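Local coordinates for L-threonine-O-3-phosphate decarboxylase (Porphyromonas gingivalis, PDB 3FKD), which is probably a pyridoxal 5'-phosphate-dependent lyase of the class I and II aminotransferase family that removes carbon dioxide from L-threonine O-3-phosphate, at residues Ile151-Leu154 and Leu155-Pro159; Thr322-Pro325 and Ala326-Gln329. All blocks are in the same frame, centred on the assembly; numbering follows the deposited sequence.

Contact 1 (Ile151-Leu154 and Leu155-Pro159); sequences ILRL and LNDHP
Ile151 and Leu155 lie side by side, one turn apart in helix 148-157, and Ile151 CG2 comes within 3.3 Å of Leu155 CD2. The same pair is joined along the backbone, where Leu155 N gives a nearly straight bond (164°) to Ile151 O. Leu152 brings its CD2 to Leu155 CD2 from farther off, at 4.2 Å, and its carbonyl O accepts Asn156 N at 3.1 Å. Asn156 OD1 also crowds Leu152 O; as modelled these are two acceptors, which leaves the turn of that amide doubtful. Arg153 runs alongside Asp157 without a salt bridge. Its CG stands between backbone N and carbonyl carbon (chi1 78°), and further bends at chi2 and chi3 leave NE 5.6 Å from Asp157 OD2, with a weak bond to Thr149 O instead. Leu154 O ends the series: it takes His158 N at 3.0 Å and, weakly and at a slant to the ring, His158 ND1 at 3.4 Å. His158 is where the chain leaves helical geometry, and its ring meets that of Phe127. The inner side chains Ile151, Leu154 and Leu155 rest on Leu165 and Phe163 of strand 162-166. The helix therefore sets an apolar face against the sheet, and at its last turn the Leu154 carbonyl takes both the backbone N and, weakly, ND1 of His158, which would at most slightly favour a proton on ND1.

Contact 2 (Thr322-Pro325 and Ala326-Gln329); sequences TQRP and AQNQ
The start of helix 325-339 is capped here, with Arg324 at the N-cap and the side chain of Gln327, three residues on, accepting the N-cap N-H. Gln327 OE1 takes Arg324 N at 3.2 Å, the N-H...O angle being 153° and the donor lying only 16° from the amide carbonyl plane. To get there the Gln327 chain departs from staggered values (chi1 -94°) and bends at chi2, bringing the amide oxygen back to the N-cap residue. The same oxygen lies beside the aliphatic part of Arg324, 3.3 Å from its CB. Arg324 has no side-chain acceptor to give the reciprocal bond of a capping box; its extended chain carries NE away to a salt bridge with Asp27. Pro325 opens the helix proper, and its O receives Gln329 N at 2.7 Å. The buried Asn328 amide faces back to the strand end and spans the backbone of one residue: OD1 takes Gln323 N at 3.0 Å while ND2 gives to Gln323 O at 3.1 Å, two weak bonds that together limit the amide's rotation. Thr322 crosses Asn328 at about a right angle, its CG2 3.4 Å from Asn328 ND2. Gln323 NE2 turns aside to Thr321 O. Helix 250-266 flanks the turn: its Trp253 and Thr257 hydrogen-bond Thr322 through O and OG1 respectively, and its Phe260 touches Asn328. Phe20 packs on both Gln323 and Asn328, so the turn from strand 317-321 into helix 325-339 packs against helix 250-266 and against Phe20 of a loop.

In the fold
Contact 1 closes well before contact 2 opens along the chain, and the two lie on opposite sides of its centre, with centres 39 Å apart and nearest atoms about 22 Å apart. Contact 1 ends helix 148-157, the crossover between parallel strands 132-136 and 162-166 of the mixed seven-stranded sheet. Contact 2 begins helix 325-339, just after strand 317-321 of the separate five-stranded sheet. They thus mark a helix C-terminus on one sheet and a helix N-terminus on the other, consistent with the large and small domains of a class I and II aminotransferase fold. Each is a local junction between a helix and the chain next to it.

Contact 1 (Ile151-Leu154 and Leu155-Pro159)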
loop_
_atom_site.group_PDB
_atom_site.type_symbol
_atom_site.label_atom_id
_atom_site.label_comp_id
_atom_site.label_asym_id
_atom_site.label_seq_id
_atom_site.Cartn_x
_atom_site.Cartn_y
_atom_site.Cartn_z
ATOM N N ILE A 151 7.804 -13.501 27.610
ATOM C CA ILE A 151 6.752 -13.547 26.622
ATOM C C ILE A 151 6.066 -14.915 26.612
ATOM O O ILE A 151 4.839 -14.970 26.697
ATOM C CB ILE A 151 7.264 -13.128 25.233
ATOM C CG1 ILE A 151 7.562 -11.629 25.240
ATOM C CG2 ILE A 151 6.226 -13.417 24.185
ATOM C CD1 ILE A 151 7.963 -11.044 23.918
ATOM N N LEU A 152 6.836 -16.008 26.541
ATOM C CA LEU A 152 6.236 -17.359 26.554
ATOM C C LEU A 152 5.255 -17.654 27.717
ATOM O O LEU A 152 4.285 -18.386 27.550
ATOM C CB LEU A 152 7.306 -18.458 26.470
ATOM C CG LEU A 152 8.102 -18.382 25.179
ATOM C CD1 LEU A 152 9.322 -19.283 25.169
ATOM C CD2 LEU A 152 7.150 -18.706 24.009
ATOM N N ARG A 153 5.491 -17.101 28.896
ATOM C CA ARG A 153 4.565 -17.402 29.972
ATOM C C ARG A 153 3.301 -16.582 29.824
ATOM O O ARG A 153 2.234 -17.035 30.215
ATOM C CB ARG A 153 5.196 -17.300 31.366
ATOM C CG ARG A 153 5.401 -15.897 31.962
ATOM C CD ARG A 153 6.651 -15.948 32.847
ATOM N NE ARG A 153 7.475 -17.077 32.399
ATOM C CZ ARG A 153 7.953 -18.037 33.189
ATOM N NH1 ARG A 153 7.741 -17.988 34.503
ATOM N NH2 ARG A 153 8.660 -19.033 32.667
ATOM N N LEU A 154 3.405 -15.402 29.212
ATOM C CA LEU A 154 2.208 -14.631 28.865
ATOM C C LEU A 154 1.289 -15.363 27.849
ATOM O O LEU A 154 0.065 -15.401 28.000
ATOM C CB LEU A 154 2.602 -13.280 28.276
ATOM C CG LEU A 154 3.469 -12.319 29.052
ATOM C CD1 LEU A 154 4.226 -11.452 28.085
ATOM C CD2 LEU A 154 2.582 -11.480 29.956
ATOM N N LEU A 155 1.895 -15.888 26.790
ATOM C CA LEU A 155 1.179 -16.647 25.787
ATOM C C LEU A 155 0.479 -17.796 26.462
ATOM O O LEU A 155 -0.683 -18.079 26.196
ATOM C CB LEU A 155 2.154 -17.199 24.734
ATOM C CG LEU A 155 2.626 -16.346 23.541
ATOM C CD1 LEU A 155 1.708 -15.173 23.278
ATOM C CD2 LEU A 155 4.014 -15.863 23.732
ATOM N N ASN A 156 1.209 -18.460 27.347
ATOM C CA ASN A 156 0.691 -19.614 28.066
ATOM C C ASN A 156 -0.341 -19.281 29.150
ATOM O O ASN A 156 -1.344 -19.988 29.288
ATOM C CB ASN A 156 1.843 -20.424 28.644
ATOM C CG ASN A 156 2.723 -21.037 27.555
ATOM O OD1 ASN A 156 3.947 -21.077 27.682
ATOM N ND2 ASN A 156 2.096 -21.507 26.472
ATOM N N ASP A 157 -0.109 -18.202 29.898
ATOM C CA ASP A 157 -0.988 -17.826 31.007
ATOM C C ASP A 157 -2.288 -17.220 30.544
ATOM O O ASP A 157 -3.292 -17.348 31.237
ATOM C CB ASP A 157 -0.296 -16.870 32.001
ATOM C CG ASP A 157 0.891 -17.508 32.678
ATOM O OD1 ASP A 157 0.816 -18.734 32.937
ATOM O OD2 ASP A 157 1.897 -16.794 32.931
ATOM N N HIS A 158 -2.276 -16.566 29.383
ATOM C CA HIS A 158 -3.495 -15.935 28.845
ATOM C C HIS A 158 -3.910 -16.388 27.424
ATOM O O HIS A 158 -3.821 -15.624 26.464
ATOM C CB HIS A 158 -3.363 -14.413 28.888
ATOM C CG HIS A 158 -2.814 -13.892 30.174
ATOM N ND1 HIS A 158 -1.509 -13.472 30.309
ATOM C CD2 HIS A 158 -3.396 -13.716 31.386
ATOM C CE1 HIS A 158 -1.309 -13.059 31.551
ATOM N NE2 HIS A 158 -2.440 -13.196 32.224
ATOM N N PRO A 159 -4.393 -17.627 27.309
ATOM C CA PRO A 159 -4.910 -18.260 26.089
ATOM C C PRO A 159 -5.935 -17.416 25.343
ATOM O O PRO A 159 -6.124 -17.557 24.137
ATOM C CB PRO A 159 -5.616 -19.505 26.632
ATOM C CG PRO A 159 -4.873 -19.832 27.852
ATOM C CD PRO A 159 -4.470 -18.534 28.465
#

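Contact 2 (Thr322-Pro325 and Ala326-Gln329)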
loop_
_atom_site.group_PDB
_atom_site.type_symbol
_atom_site.label_atom_id
_atom_site.label_comp_id
_atom_site.label_asym_id
_atom_site.label_seq_id
_atom_site.Cartn_x
_atom_site.Cartn_y
_atom_site.Cartn_z
ATOM N N THR A 322 21.537 5.908 17.900
ATOM C CA THR A 322 22.989 5.857 17.703
ATOM C C THR A 322 23.413 5.831 16.224
ATOM O O THR A 322 23.092 4.914 15.496
ATOM C CB THR A 322 23.541 4.624 18.404
ATOM O OG1 THR A 322 23.130 4.657 19.773
ATOM C CG2 THR A 322 25.103 4.481 18.245
ATOM N N GLN A 323 24.136 6.860 15.819
ATOM C CA GLN A 323 24.718 6.975 14.493
ATOM C C GLN A 323 26.196 6.547 14.563
ATOM O O GLN A 323 26.552 5.737 15.402
ATOM C CB GLN A 323 24.522 8.396 13.973
ATOM C CG GLN A 323 23.024 8.784 13.806
ATOM C CD GLN A 323 22.207 7.709 12.995
ATOM O OE1 GLN A 323 22.560 7.376 11.866
ATOM N NE2 GLN A 323 21.168 7.153 13.606
ATOM N N ARG A 324 27.059 7.037 13.694
ATOM C CA ARG A 324 28.487 6.647 13.829
ATOM C C ARG A 324 29.221 7.306 15.051
ATOM O O ARG A 324 28.793 8.343 15.557
ATOM C CB ARG A 324 29.245 6.954 12.541
ATOM C CG ARG A 324 28.817 6.113 11.372
ATOM C CD ARG A 324 29.395 6.688 10.078
ATOM N NE ARG A 324 28.814 6.071 8.889
ATOM C CZ ARG A 324 29.115 6.413 7.636
ATOM N NH1 ARG A 324 28.529 5.780 6.626
ATOM N NH2 ARG A 324 29.996 7.382 7.385
ATOM N N PRO A 325 30.326 6.709 15.523
ATOM C CA PRO A 325 31.002 7.316 16.684
ATOM C C PRO A 325 31.378 8.773 16.455
ATOM O O PRO A 325 30.926 9.637 17.220
ATOM C CB PRO A 325 32.237 6.453 16.864
ATOM C CG PRO A 325 31.834 5.131 16.356
ATOM C CD PRO A 325 30.947 5.425 15.150
ATOM N N ALA A 326 32.138 9.059 15.408
ATOM C CA ALA A 326 32.401 10.448 15.064
ATOM C C ALA A 326 31.125 11.331 15.032
ATOM O O ALA A 326 31.165 12.463 15.456
ATOM C CB ALA A 326 33.186 10.561 13.758
ATOM N N GLN A 327 30.001 10.838 14.530
ATOM C CA GLN A 327 28.790 11.667 14.491
ATOM C C GLN A 327 28.243 11.802 15.893
ATOM O O GLN A 327 27.697 12.826 16.246
ATOM C CB GLN A 327 27.711 11.030 13.594
ATOM C CG GLN A 327 27.694 11.508 12.122
ATOM C CD GLN A 327 27.474 10.393 11.108
ATOM O OE1 GLN A 327 27.092 9.267 11.441
ATOM N NE2 GLN A 327 27.760 10.700 9.871
ATOM N N ASN A 328 28.365 10.728 16.672
ATOM C CA ASN A 328 27.871 10.697 18.037
ATOM C C ASN A 328 28.677 11.695 18.851
ATOM O O ASN A 328 28.130 12.491 19.604
ATOM C CB ASN A 328 27.984 9.288 18.653
ATOM C CG ASN A 328 27.148 8.252 17.925
ATOM O OD1 ASN A 328 26.228 8.587 17.184
ATOM N ND2 ASN A 328 27.471 6.973 18.142
ATOM N N GLN A 329 29.990 11.658 18.667
ATOM C CA GLN A 329 30.874 12.555 19.391
ATOM C C GLN A 329 30.429 13.995 19.101
ATOM O O GLN A 329 30.177 14.796 20.004
ATOM C CB GLN A 329 32.333 12.301 18.986
ATOM C CG GLN A 329 33.388 12.983 19.873
ATOM C CD GLN A 329 33.518 12.365 21.286
ATOM O OE1 GLN A 329 32.577 11.725 21.793
ATOM N NE2 GLN A 329 34.693 12.560 21.926
#